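Local coordinates for protein nitroalkane oxidase (Podospora anserina, PDB 3MKH) that oxidises nitroalkanes to aldehydes or ketones with FAD, releasing nitrite and reducing molecular oxygen to hydrogen peroxide, with a preference for longer substrates such as 1-nitrohexane, at residues R19-A22 and R23-M27; T74-E77 and S78-V82; A52-S56 and A57-K61; T104-N107 and L108-P112. All coordinates share one frame; numbering follows the deposited sequence.

How the contacts relate
All four contacts are local turns within the helical N-terminal domain of an acyl-CoA dehydrogenase fold. Each is one continuous stretch, so none closes a loop between distant parts of the chain, and none nests or crosses. Contact 1 is a widened turn inside helix 9-33. Contact 3 comes next, ending helix 48-56, and packs directly on contact 1: Leu25 CD2 lies 3.6 Å from Ala54 CA, and Leu21 reaches Ile59. Contact 2 then opens helix 75-88, its centre about 16 Å from those of contacts 1 and 3. Contact 4 ends helix 90-109, its centre about 30 Å from that of contact 1, where the helical domain meets strands 184-191 and 255-257.

Contact 1 of 4, residues R19-A22 and R23-M27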
loop_
_atom_site.group_PDB
_atom_site.type_symbol
_atom_site.label_atom_id
_atom_site.label_comp_id
_atom_site.label_asym_id
_atom_site.label_seq_id
_atom_site.Cartn_x
_atom_site.Cartn_y
_atom_site.Cartn_z
ATOM N N ARG A 19 -5.730 -9.574 -32.085
ATOM C CA ARG A 19 -4.310 -9.335 -32.354
ATOM C C ARG A 19 -4.125 -8.705 -33.735
ATOM O O ARG A 19 -3.376 -7.728 -33.908
ATOM C CB ARG A 19 -3.515 -10.638 -32.266
ATOM C CG ARG A 19 -3.477 -11.268 -30.880
ATOM C CD ARG A 19 -2.721 -12.598 -30.925
ATOM N NE ARG A 19 -1.295 -12.387 -31.134
ATOM C CZ ARG A 19 -0.642 -12.707 -32.242
ATOM N NH1 ARG A 19 -1.284 -13.291 -33.251
ATOM N NH2 ARG A 19 0.658 -12.457 -32.335
ATOM N N SER A 20 -4.821 -9.258 -34.721
ATOM C CA SER A 20 -4.724 -8.772 -36.096
ATOM C C SER A 20 -5.303 -7.355 -36.265
ATOM O O SER A 20 -4.707 -6.488 -36.915
ATOM C CB SER A 20 -5.419 -9.768 -37.044
ATOM O OG SER A 20 -5.294 -9.367 -38.394
ATOM N N LEU A 21 -6.470 -7.114 -35.675
ATOM C CA LEU A 21 -7.073 -5.787 -35.726
ATOM C C LEU A 21 -6.174 -4.716 -35.106
ATOM O O LEU A 21 -5.947 -3.634 -35.687
ATOM C CB LEU A 21 -8.398 -5.797 -34.981
ATOM C CG LEU A 21 -9.143 -4.487 -35.237
ATOM C CD1 LEU A 21 -10.122 -4.699 -36.385
ATOM C CD2 LEU A 21 -9.851 -3.995 -33.993
ATOM N N ALA A 22 -5.669 -5.013 -33.914
ATOM C CA ALA A 22 -4.830 -4.054 -33.197
ATOM C C ALA A 22 -3.595 -3.741 -34.013
ATOM O O ALA A 22 -3.238 -2.577 -34.201
ATOM C CB ALA A 22 -4.444 -4.595 -31.828
ATOM N N ARG A 23 -2.949 -4.785 -34.524
ATOM C CA ARG A 23 -1.728 -4.606 -35.307
ATOM C C ARG A 23 -1.978 -3.896 -36.649
ATOM O O ARG A 23 -1.188 -3.049 -37.063
ATOM C CB ARG A 23 -1.034 -5.957 -35.518
ATOM C CG ARG A 23 0.005 -5.976 -36.627
ATOM C CD ARG A 23 1.334 -5.390 -36.181
ATOM N NE ARG A 23 1.969 -6.199 -35.141
ATOM C CZ ARG A 23 2.520 -7.390 -35.360
ATOM N NH1 ARG A 23 2.502 -7.911 -36.585
ATOM N NH2 ARG A 23 3.083 -8.063 -34.356
ATOM N N ASN A 24 -3.079 -4.227 -37.320
ATOM C CA ASN A 24 -3.329 -3.690 -38.660
ATOM C C ASN A 24 -3.995 -2.332 -38.692
ATOM O O ASN A 24 -3.764 -1.563 -39.608
ATOM C CB ASN A 24 -4.169 -4.656 -39.495
ATOM C CG ASN A 24 -3.396 -5.886 -39.898
ATOM O OD1 ASN A 24 -2.169 -5.864 -39.987
ATOM N ND2 ASN A 24 -4.106 -6.963 -40.160
ATOM N N LEU A 25 -4.861 -2.067 -37.721
ATOM C CA LEU A 25 -5.645 -0.830 -37.713
ATOM C C LEU A 25 -5.140 0.168 -36.671
ATOM O O LEU A 25 -4.870 1.335 -36.989
ATOM C CB LEU A 25 -7.123 -1.134 -37.507
ATOM C CG LEU A 25 -7.894 -1.502 -38.779
ATOM C CD1 LEU A 25 -7.014 -2.253 -39.750
ATOM C CD2 LEU A 25 -9.129 -2.307 -38.456
ATOM N N LEU A 26 -4.941 -0.291 -35.442
ATOM C CA LEU A 26 -4.610 0.646 -34.364
ATOM C C LEU A 26 -3.171 1.181 -34.403
ATOM O O LEU A 26 -2.926 2.365 -34.127
ATOM C CB LEU A 26 -4.933 0.024 -33.006
ATOM C CG LEU A 26 -6.399 -0.399 -32.825
ATOM C CD1 LEU A 26 -6.637 -1.007 -31.447
ATOM C CD2 LEU A 26 -7.384 0.763 -33.087
ATOM N N MET A 27 -2.212 0.318 -34.728
ATOM C CA MET A 27 -0.824 0.766 -34.813
ATOM C C MET A 27 -0.623 1.836 -35.894
ATOM O O MET A 27 0.047 2.843 -35.661
ATOM C CB MET A 27 0.128 -0.414 -35.012
ATOM C CG MET A 27 0.287 -1.273 -33.766
ATOM S SD MET A 27 1.534 -2.580 -33.938
ATOM C CE MET A 27 3.027 -1.618 -34.237
#
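Leu21 and Leu25 meet through their methyl branches, one turn apart on helix 9-33. Their side chains cross at a slant, and Leu21 CD1 comes to 3.3 Å from Leu25 CD2, tighter than usual for two methyl groups. With CG anti to the backbone N (chi1 -170°), the Leu21 branch lies on the carbonyl side, where CD1 can meet Leu25. A looser apolar contact joins Ala22 CB to Leu26 CD1 at 4.2 Å.

The backbone bonds change spacing within the segment. Regular i to i+4 bonds link Arg23 N to Arg19 O, Asn24 N to Ser20 O and Leu25 N to Leu21 O, the last at 2.8 Å. Beyond them the helix widens into a pi-type turn: Met27 N reaches five residues back to Ala22 O at 3.1 Å, while Leu26 N divides itself between weak bonds to Leu21 O and Ala22 O.

Among the charged groups, Arg19 NH2 and Arg23 NH2 stand 5.4 Å apart, and Arg19 NH1 is hydrogen-bonded to Gln16.

Leu26 packs against Ala92, Ala93 and Ile96 of helix 90-109, while Ala22 and Met27 rest on Val88 of helix 75-88 and Leu25 touches Ala53 and Ala54 of helix 48-56.

Contact 2 of 4, residues T74-E77 and S78-V82; sequences TLIE and SAILV
Thr74 O receives the amide of Ser78 at 3.1 Å and opens the first turn of helix 75-88. The same carbonyl accepts from a water 2.8 Å away, and this water also bonds Ser78 OG, tying the serine hydroxyl to the start of the helix. On the side-chain side, Thr74 OG1 takes the N-H of Glu77 at 3.1 Å, and a weak return bond runs from Thr74 N to Glu77 OE1. These reciprocal bonds make a capping box, with Thr74 as N-cap, and occupy amides that the helix start leaves without carbonyl partners; another first-turn amide, Leu75 N, is taken by Glu339 of helix 311-340.

Leu75 O accepts from Ala79 N at 2.8 Å, and its side chain lies against Met338 and Leu276, about 11 Å from that of Asp399, the inferred proton acceptor. Ile76 follows, bonded through its carbonyl to Ile80 N. Ile76 CG2 sits 4.1 Å from Ile80 CD1, the two side chains passing at a slant; Ile76 also packs on Ile3 of the second subunit, and Ile80 on Tyr426 of that subunit.

Glu77 O accepts from Leu81 N in a fairly straight bond (N-H...O 165°). At its far end Glu77 OE2 is hydrogen-bonded to Ser10 OG.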
loop_
_atom_site.group_PDB
_atom_site.type_symbol
_atom_site.label_atom_id
_atom_site.label_comp_id
_atom_site.label_asym_id
_atom_site.label_seq_id
_atom_site.Cartn_x
_atom_site.Cartn_y
_atom_site.Cartn_z
ATOM N N THR A 74 -20.393 -12.306 -26.377
ATOM C CA THR A 74 -20.372 -12.309 -24.924
ATOM C C THR A 74 -19.457 -11.207 -24.398
ATOM O O THR A 74 -18.572 -10.719 -25.104
ATOM C CB THR A 74 -19.853 -13.641 -24.391
ATOM O OG1 THR A 74 -18.503 -13.807 -24.827
ATOM C CG2 THR A 74 -20.704 -14.802 -24.923
ATOM N N LEU A 75 -19.677 -10.823 -23.149
ATOM C CA LEU A 75 -18.827 -9.845 -22.488
ATOM C C LEU A 75 -17.406 -10.412 -22.357
ATOM O O LEU A 75 -16.417 -9.681 -22.440
ATOM C CB LEU A 75 -19.437 -9.496 -21.130
ATOM C CG LEU A 75 -19.387 -8.089 -20.539
ATOM C CD1 LEU A 75 -19.418 -6.976 -21.602
ATOM C CD2 LEU A 75 -20.506 -7.922 -19.504
ATOM N N ILE A 76 -17.292 -11.721 -22.163
ATOM C CA ILE A 76 -15.970 -12.348 -22.112
ATOM C C ILE A 76 -15.162 -12.075 -23.389
ATOM O O ILE A 76 -13.985 -11.718 -23.339
ATOM C CB ILE A 76 -16.079 -13.873 -21.912
ATOM C CG1 ILE A 76 -16.392 -14.207 -20.460
ATOM C CG2 ILE A 76 -14.770 -14.560 -22.279
ATOM C CD1 ILE A 76 -15.142 -14.569 -19.671
ATOM N N GLU A 77 -15.795 -12.256 -24.540
ATOM C CA GLU A 77 -15.124 -12.031 -25.820
ATOM C C GLU A 77 -14.784 -10.559 -26.019
ATOM O O GLU A 77 -13.745 -10.217 -26.592
ATOM C CB GLU A 77 -15.985 -12.556 -26.986
ATOM C CG GLU A 77 -15.792 -14.039 -27.243
ATOM C CD GLU A 77 -17.007 -14.723 -27.870
ATOM O OE1 GLU A 77 -18.096 -14.099 -27.978
ATOM O OE2 GLU A 77 -16.866 -15.907 -28.245
ATOM N N SER A 78 -15.669 -9.688 -25.556
ATOM C CA SER A 78 -15.383 -8.265 -25.549
ATOM C C SER A 78 -14.166 -7.952 -24.684
ATOM O O SER A 78 -13.335 -7.131 -25.053
ATOM C CB SER A 78 -16.600 -7.489 -25.049
ATOM O OG SER A 78 -17.595 -7.501 -26.049
ATOM N N ALA A 79 -14.062 -8.611 -23.535
ATOM C CA ALA A 79 -12.938 -8.375 -22.632
ATOM C C ALA A 79 -11.635 -8.812 -23.286
ATOM O O ALA A 79 -10.592 -8.183 -23.098
ATOM C CB ALA A 79 -13.144 -9.097 -21.307
ATOM N N ILE A 80 -11.700 -9.890 -24.064
ATOM C CA ILE A 80 -10.528 -10.374 -24.782
ATOM C C ILE A 80 -10.086 -9.349 -25.823
ATOM O O ILE A 80 -8.914 -8.979 -25.893
ATOM C CB ILE A 80 -10.788 -11.760 -25.424
ATOM C CG1 ILE A 80 -10.872 -12.823 -24.319
ATOM C CG2 ILE A 80 -9.707 -12.079 -26.456
ATOM C CD1 ILE A 80 -11.479 -14.171 -24.753
ATOM N N LEU A 81 -11.031 -8.856 -26.607
ATOM C CA LEU A 81 -10.709 -7.856 -27.616
ATOM C C LEU A 81 -10.122 -6.596 -26.971
ATOM O O LEU A 81 -9.090 -6.069 -27.410
ATOM C CB LEU A 81 -11.962 -7.500 -28.424
ATOM C CG LEU A 81 -11.835 -6.283 -29.347
ATOM C CD1 LEU A 81 -10.854 -6.566 -30.468
ATOM C CD2 LEU A 81 -13.197 -5.910 -29.928
ATOM N N VAL A 82 -10.795 -6.101 -25.941
ATOM C CA VAL A 82 -10.378 -4.857 -25.291
ATOM C C VAL A 82 -8.975 -4.953 -24.665
ATOM O O VAL A 82 -8.176 -4.013 -24.770
ATOM C CB VAL A 82 -11.415 -4.398 -24.238
ATOM C CG1 VAL A 82 -10.869 -3.259 -23.416
ATOM C CG2 VAL A 82 -12.710 -3.973 -24.930
HETATM O O HOH W 1 -18.674 -9.802 -27.697
#

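Contact 3 of 4, residues A52-S56 and A57-K61; sequences AAAVS and AGILK
Val55 holds CG1 anti to its backbone N (chi1 168°), which leaves CG2 beside the N and anti to the carbonyl carbon, turned to meet Leu60. Val55 CG2 reaches 3.4 Å from Leu60 CD2, closer than two methyls normally sit, and the side chains pass across one another rather than lying parallel. Ile59, with CG1 beside its own N (chi1 -59°), sets that carbon over Ala54: Ile59 CG1 is 3.9 Å from Ala54 CB and closer still to the Ala54 carbonyl oxygen.

A Schellman motif ends helix 48-56 here. Ala57 N still makes the regular helical bond to Ala53 O, 3.0 Å. Gly58 then leaves helical backbone angles with a positive phi of 93°, readily adopted by glycine. Two bonds define the motif. The turn at Gly58 brings Ile59 N to Ala54 O, 3.1 Å, five residues earlier, and the apolar contact of Ala54 with Ile59 lies across this longer bond. The shorter one runs from Gly58 N to Val55 O at 2.9 Å, the donor well above the carbonyl plane. Val55 O has a second partner, a water donating to it at 2.7 Å, which also accepts a weak bond from Leu60 N and so bridges the last helical turn to the outgoing chain.

The turn packs on helix 9-33. Ala54 and Ile59 both also reach Ile96 of helix 90-109, while Leu60 touches Pro128 and Lys61 pairs through its backbone with Thr71.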
loop_
_atom_site.group_PDB
_atom_site.type_symbol
_atom_site.label_atom_id
_atom_site.label_comp_id
_atom_site.label_asym_id
_atom_site.label_seq_id
_atom_site.Cartn_x
_atom_site.Cartn_y
_atom_site.Cartn_z
ATOM N N ALA A 52 -12.795 4.021 -40.100
ATOM C CA ALA A 52 -13.595 3.490 -41.205
ATOM C C ALA A 52 -13.167 2.066 -41.572
ATOM O O ALA A 52 -13.994 1.240 -41.978
ATOM C CB ALA A 52 -13.498 4.404 -42.439
ATOM N N ALA A 53 -11.875 1.779 -41.443
ATOM C CA ALA A 53 -11.370 0.439 -41.725
ATOM C C ALA A 53 -11.885 -0.562 -40.696
ATOM O O ALA A 53 -12.180 -1.711 -41.044
ATOM C CB ALA A 53 -9.828 0.423 -41.778
ATOM N N ALA A 54 -11.975 -0.132 -39.432
ATOM C CA ALA A 54 -12.522 -0.975 -38.361
ATOM C C ALA A 54 -13.997 -1.233 -38.593
ATOM O O ALA A 54 -14.511 -2.331 -38.335
ATOM C CB ALA A 54 -12.312 -0.313 -36.991
ATOM N N VAL A 55 -14.689 -0.215 -39.080
ATOM C CA VAL A 55 -16.097 -0.356 -39.405
ATOM C C VAL A 55 -16.272 -1.406 -40.508
ATOM O O VAL A 55 -17.134 -2.306 -40.414
ATOM C CB VAL A 55 -16.718 0.962 -39.859
ATOM C CG1 VAL A 55 -18.115 0.694 -40.467
ATOM C CG2 VAL A 55 -16.817 1.954 -38.683
ATOM N N SER A 56 -15.445 -1.296 -41.541
ATOM C CA SER A 56 -15.493 -2.233 -42.663
ATOM C C SER A 56 -15.174 -3.665 -42.230
ATOM O O SER A 56 -15.684 -4.628 -42.810
ATOM C CB SER A 56 -14.560 -1.781 -43.785
ATOM O OG SER A 56 -14.618 -2.711 -44.848
ATOM N N ALA A 57 -14.352 -3.792 -41.192
ATOM C CA ALA A 57 -14.026 -5.081 -40.583
ATOM C C ALA A 57 -15.159 -5.648 -39.705
ATOM O O ALA A 57 -15.041 -6.754 -39.175
ATOM C CB ALA A 57 -12.727 -4.967 -39.773
ATOM N N GLY A 58 -16.248 -4.891 -39.556
ATOM C CA GLY A 58 -17.415 -5.355 -38.826
ATOM C C GLY A 58 -17.467 -4.983 -37.345
ATOM O O GLY A 58 -18.320 -5.491 -36.615
ATOM N N ILE A 59 -16.580 -4.094 -36.895
ATOM C CA ILE A 59 -16.457 -3.815 -35.456
ATOM C C ILE A 59 -17.730 -3.208 -34.841
ATOM O O ILE A 59 -18.110 -3.542 -33.721
ATOM C CB ILE A 59 -15.220 -2.930 -35.122
ATOM C CG1 ILE A 59 -13.945 -3.620 -35.584
ATOM C CG2 ILE A 59 -15.085 -2.733 -33.618
ATOM C CD1 ILE A 59 -13.688 -4.948 -34.864
ATOM N N LEU A 60 -18.388 -2.319 -35.571
ATOM C CA LEU A 60 -19.599 -1.691 -35.056
ATOM C C LEU A 60 -20.764 -2.695 -34.992
ATOM O O LEU A 60 -21.558 -2.678 -34.046
ATOM C CB LEU A 60 -19.966 -0.459 -35.890
ATOM C CG LEU A 60 -19.373 0.886 -35.430
ATOM C CD1 LEU A 60 -18.026 0.764 -34.792
ATOM C CD2 LEU A 60 -19.388 1.960 -36.522
ATOM N N LYS A 61 -20.880 -3.560 -35.993
ATOM C CA LYS A 61 -21.910 -4.609 -35.935
ATOM C C LYS A 61 -21.763 -5.430 -34.656
ATOM O O LYS A 61 -22.750 -5.865 -34.053
ATOM C CB LYS A 61 -21.810 -5.538 -37.152
ATOM C CG LYS A 61 -21.897 -4.835 -38.514
ATOM C CD LYS A 61 -21.870 -5.863 -39.656
ATOM C CE LYS A 61 -21.016 -5.388 -40.829
ATOM N NZ LYS A 61 -21.223 -6.217 -42.064
HETATM O O HOH W 2 -18.941 -2.405 -38.438
#

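Contact 4 of 4, residues T104-N107 and L108-P112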
loop_
_atom_site.group_PDB
_atom_site.type_symbol
_atom_site.label_atom_id
_atom_site.label_comp_id
_atom_site.label_asym_id
_atom_site.label_seq_id
_atom_site.Cartn_x
_atom_site.Cartn_y
_atom_site.Cartn_z
ATOM N N THR A 104 -24.899 1.267 -26.295
ATOM C CA THR A 104 -25.348 0.392 -25.213
ATOM C C THR A 104 -26.760 0.705 -24.676
ATOM O O THR A 104 -27.565 -0.206 -24.511
ATOM C CB THR A 104 -24.304 0.327 -24.070
ATOM O OG1 THR A 104 -23.074 -0.192 -24.592
ATOM C CG2 THR A 104 -24.799 -0.577 -22.916
ATOM N N PRO A 105 -27.078 1.987 -24.425
ATOM C CA PRO A 105 -28.443 2.270 -23.955
ATOM C C PRO A 105 -29.507 1.822 -24.942
ATOM O O PRO A 105 -30.586 1.409 -24.533
ATOM C CB PRO A 105 -28.456 3.799 -23.814
ATOM C CG PRO A 105 -27.013 4.130 -23.530
ATOM C CD PRO A 105 -26.246 3.204 -24.442
ATOM N N ILE A 106 -29.191 1.891 -26.229
ATOM C CA ILE A 106 -30.092 1.429 -27.271
ATOM C C ILE A 106 -30.221 -0.107 -27.284
ATOM O O ILE A 106 -31.325 -0.629 -27.438
ATOM C CB ILE A 106 -29.694 1.990 -28.643
ATOM C CG1 ILE A 106 -29.773 3.522 -28.596
ATOM C CG2 ILE A 106 -30.637 1.485 -29.723
ATOM C CD1 ILE A 106 -29.195 4.204 -29.793
ATOM N N ASN A 107 -29.109 -0.820 -27.097
ATOM C CA ASN A 107 -29.162 -2.271 -26.899
ATOM C C ASN A 107 -30.052 -2.601 -25.710
ATOM O O ASN A 107 -30.792 -3.591 -25.730
ATOM C CB ASN A 107 -27.771 -2.849 -26.619
ATOM C CG ASN A 107 -26.907 -2.935 -27.855
ATOM O OD1 ASN A 107 -25.680 -2.886 -27.770
ATOM N ND2 ASN A 107 -27.535 -3.063 -29.007
ATOM N N LEU A 108 -29.973 -1.778 -24.663
ATOM C CA LEU A 108 -30.706 -2.059 -23.423
ATOM C C LEU A 108 -32.200 -1.705 -23.476
ATOM O O LEU A 108 -33.007 -2.370 -22.833
ATOM C CB LEU A 108 -30.052 -1.375 -22.215
ATOM C CG LEU A 108 -28.625 -1.810 -21.844
ATOM C CD1 LEU A 108 -28.057 -0.905 -20.767
ATOM C CD2 LEU A 108 -28.585 -3.265 -21.395
ATOM N N ALA A 109 -32.578 -0.686 -24.244
ATOM C CA ALA A 109 -33.918 -0.110 -24.067
ATOM C C ALA A 109 -34.673 0.248 -25.345
ATOM O O ALA A 109 -35.780 0.771 -25.281
ATOM C CB ALA A 109 -33.842 1.118 -23.150
ATOM N N ALA A 110 -34.078 -0.013 -26.498
ATOM C CA ALA A 110 -34.690 0.392 -27.751
ATOM C C ALA A 110 -36.132 -0.107 -27.831
ATOM O O ALA A 110 -36.442 -1.199 -27.356
ATOM C CB ALA A 110 -33.892 -0.145 -28.924
ATOM N N GLY A 111 -37.005 0.707 -28.420
ATOM C CA GLY A 111 -38.322 0.244 -28.826
ATOM C C GLY A 111 -38.341 0.076 -30.333
ATOM O O GLY A 111 -37.326 0.338 -30.998
ATOM N N PRO A 112 -39.489 -0.348 -30.893
ATOM C CA PRO A 112 -39.554 -0.580 -32.342
ATOM C C PRO A 112 -39.248 0.683 -33.149
ATOM O O PRO A 112 -38.716 0.599 -34.257
ATOM C CB PRO A 112 -41.011 -1.029 -32.570
ATOM C CG PRO A 112 -41.752 -0.682 -31.306
ATOM C CD PRO A 112 -40.744 -0.708 -30.206
#
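Thr104 and Leu108 lie side by side on the last turns of helix 90-109, their side chains pointing the same way. Thr104 CG2 stands 3.9 Å from Leu108 CD1. A chi1 of -60° sets Thr104 CG2 anti to the backbone N, alongside Leu108, and turns OG1 back to a hydrogen bond with Gly100 O. The other apolar pair is Ile106 CG2 with Ala110 CB, 3.7 Å apart.

In this acyl-CoA dehydrogenase fold the helix end meets the beta domain here: Pro105 and Ile106 pack on Cys186 of strand 184-191 and Leu256 of strand 255-257. Pro105 and Ala109 pack on Val265 of helix 262-298. The side chain of Pro105 comes within about 4 Å of that of Leu132, a residue of the FAD site, and Ala110 rests against His68.

Backbone bonds follow the unwinding of the helix. Leu108 N binds Thr104 O at 2.9 Å, the donor approaching almost head-on to the oxygen. Pro105, which has no amide N-H, sits at a kink in this helix. Ala109 N is shared between weak bonds to Pro105 O and Ile106 O, and Ala110 N bonds to Ile106 O at 3.0 Å. Ala109 already has phi -139°, and Ala110, with psi 143°, is extended.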